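Local coordinates for iron uptake protein A2 (Synechocystis sp., PDB 2VOZ) that binds ferric iron in the periplasm and probably hands it to an ABC transporter for import into the cell, at residues B[255-260]-B[322-327]. Numbering follows the deposited sequence.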
loop_
_atom_site.group_PDB
_atom_site.type_symbol
_atom_site.label_atom_id
_atom_site.label_comp_id
_atom_site.label_asym_id
_atom_site.label_seq_id
_atom_site.Cartn_x
_atom_site.Cartn_y
_atom_site.Cartn_z
ATOM N N GLY B 255 -9.825 14.715 -43.896
ATOM C CA GLY B 255 -10.141 16.107 -43.641
ATOM C C GLY B 255 -10.471 16.435 -42.207
ATOM O O GLY B 255 -10.764 17.576 -41.905
ATOM N N GLU B 256 -10.475 15.450 -41.309
ATOM C CA GLU B 256 -10.615 15.776 -39.891
ATOM C C GLU B 256 -9.207 15.922 -39.314
ATOM O O GLU B 256 -8.234 15.447 -39.914
ATOM C CB GLU B 256 -11.416 14.717 -39.118
ATOM C CG GLU B 256 -12.820 14.461 -39.681
ATOM C CD GLU B 256 -13.716 15.697 -39.636
ATOM O OE1 GLU B 256 -14.684 15.749 -40.434
ATOM O OE2 GLU B 256 -13.467 16.615 -38.815
ATOM N N ARG B 257 -9.113 16.592 -38.172
ATOM C CA ARG B 257 -7.830 17.034 -37.613
ATOM C C ARG B 257 -7.066 15.956 -36.863
ATOM O O ARG B 257 -5.843 15.992 -36.813
ATOM C CB ARG B 257 -8.069 18.191 -36.642
ATOM C CG ARG B 257 -8.655 19.466 -37.295
ATOM C CD ARG B 257 -8.974 20.476 -36.197
ATOM N NE ARG B 257 -7.779 20.789 -35.411
ATOM C CZ ARG B 257 -6.903 21.750 -35.701
ATOM N NH1 ARG B 257 -5.832 21.923 -34.927
ATOM N NH2 ARG B 257 -7.077 22.518 -36.780
ATOM N N GLY B 258 -7.793 15.059 -36.209
ATOM C CA GLY B 258 -7.157 14.063 -35.328
ATOM C C GLY B 258 -7.944 14.023 -34.031
ATOM O O GLY B 258 -8.718 14.929 -33.721
ATOM N N THR B 259 -7.701 12.977 -33.247
ATOM C CA THR B 259 -8.402 12.809 -31.990
ATOM C C THR B 259 -7.909 13.897 -31.007
ATOM O O THR B 259 -6.750 14.264 -30.999
ATOM C CB THR B 259 -8.012 11.422 -31.426
ATOM O OG1 THR B 259 -8.414 10.400 -32.366
ATOM C CG2 THR B 259 -8.660 11.195 -30.042
ATOM N N HIS B 260 -8.773 14.318 -30.102
ATOM C CA HIS B 260 -8.355 15.306 -29.115
ATOM C C HIS B 260 -7.356 14.623 -28.175
ATOM O O HIS B 260 -7.648 13.578 -27.630
ATOM C CB HIS B 260 -9.574 15.771 -28.329
ATOM C CG HIS B 260 -9.237 16.600 -27.131
ATOM N ND1 HIS B 260 -8.909 17.933 -27.228
ATOM C CD2 HIS B 260 -9.203 16.296 -25.811
ATOM C CE1 HIS B 260 -8.678 18.411 -26.015
ATOM N NE2 HIS B 260 -8.851 17.438 -25.137
ATOM N N ASP B 322 -4.794 15.318 -32.876
ATOM C CA ASP B 322 -4.918 16.685 -33.355
ATOM C C ASP B 322 -3.598 17.425 -33.094
ATOM O O ASP B 322 -3.058 17.351 -31.975
ATOM C CB ASP B 322 -6.086 17.326 -32.597
ATOM C CG ASP B 322 -6.478 18.694 -33.136
ATOM O OD1 ASP B 322 -5.611 19.474 -33.568
ATOM O OD2 ASP B 322 -7.695 18.987 -33.115
ATOM N N PRO B 323 -3.045 18.100 -34.137
ATOM C CA PRO B 323 -1.776 18.852 -34.005
ATOM C C PRO B 323 -1.900 20.187 -33.240
ATOM O O PRO B 323 -0.891 20.855 -33.028
ATOM C CB PRO B 323 -1.360 19.083 -35.460
ATOM C CG PRO B 323 -2.667 19.209 -36.195
ATOM C CD PRO B 323 -3.577 18.169 -35.516
ATOM N N LEU B 324 -3.100 20.531 -32.764
ATOM C CA LEU B 324 -3.321 21.781 -31.990
ATOM C C LEU B 324 -2.332 21.921 -30.843
ATOM O O LEU B 324 -2.095 20.954 -30.110
ATOM C CB LEU B 324 -4.749 21.806 -31.439
ATOM C CG LEU B 324 -5.184 22.987 -30.626
ATOM C CD1 LEU B 324 -5.391 24.148 -31.632
ATOM C CD2 LEU B 324 -6.478 22.712 -29.896
ATOM N N ASN B 325 -1.736 23.094 -30.658
ATOM C CA ASN B 325 -0.815 23.205 -29.515
ATOM C C ASN B 325 -1.666 23.092 -28.255
ATOM O O ASN B 325 -2.700 23.747 -28.134
ATOM C CB ASN B 325 -0.009 24.515 -29.552
ATOM C CG ASN B 325 0.993 24.603 -28.428
ATOM O OD1 ASN B 325 0.620 24.931 -27.289
ATOM N ND2 ASN B 325 2.263 24.286 -28.718
ATOM N N VAL B 326 -1.232 22.243 -27.326
ATOM C CA VAL B 326 -2.060 21.973 -26.139
ATOM C C VAL B 326 -2.177 23.187 -25.222
ATOM O O VAL B 326 -3.066 23.198 -24.367
ATOM C CB VAL B 326 -1.609 20.718 -25.373
ATOM C CG1 VAL B 326 -1.782 19.445 -26.255
ATOM C CG2 VAL B 326 -0.167 20.904 -24.919
ATOM N N SER B 327 -1.368 24.225 -25.405
ATOM C CA SER B 327 -1.593 25.467 -24.593
ATOM C C SER B 327 -2.977 26.088 -24.888
ATOM O O SER B 327 -3.509 26.852 -24.056
ATOM C CB SER B 327 -0.498 26.518 -24.795
ATOM O OG SER B 327 -0.542 27.034 -26.105
HETATM O O HOH W 1 -9.819 17.414 -33.152
HETATM O O HOH W 2 -8.062 18.849 -29.900
#
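Arg-257 meets Asp-322 side-on, NE and NH1 each taking one carboxylate oxygen, in a salt bridge that joins two loops of this periplasmic solute-binding fold: the one entering strand 261-268 and the one leading to helix 327-331. Arg-257 NE donates to Asp-322 OD2 at 2.9 Å, its N-H nearly straight on target, and OD2 lies in the guanidinium plane. Arg-257 NH1 reaches the syn lone pair of Asp-322 OD1 at 2.8 Å, but over a more bent path, with OD1 tilted out of the guanidinium plane; the guanidinium and carboxylate planes stand 45° apart. The turn about the CG-CD bond of the arginine (chi3 58°) brings NE and NH1 round to the acid. Near the guanidinium plane, beyond NH1, Leu-324 CB lies 3.7 Å from Arg-257 NH1, while the Pro-323 ring packs its CD against Arg-257 O.

Asp-322 does more than balance the charge. CG stands anti to the backbone N, and OD1 accepts on its anti side from Leu-324 N, closing an Asx turn that fixes the carboxylate against its own loop. OD2 accepts a hydrogen bond from a water that also donates to Gly-258 O, and Ile-180 of helix 168-181 touches both Arg-257 and Asp-322. An asparagine here would probably weaken the grip on Arg-257, leaving the guanidinium without its counter-charge and one of its two N-H donors without an acceptor.

The nearest CA atoms are Gly-258 CA and Asp-322 CA, 4.0 Å apart; a CB on Gly-258 would clash with Asp-322 N. One residue on, Thr-259 turns its side chain away to hydrogen-bond Pro-250 O through OG1, while Thr-259 O receives Asp-322 N at 2.9 Å along an almost linear N-H (177°).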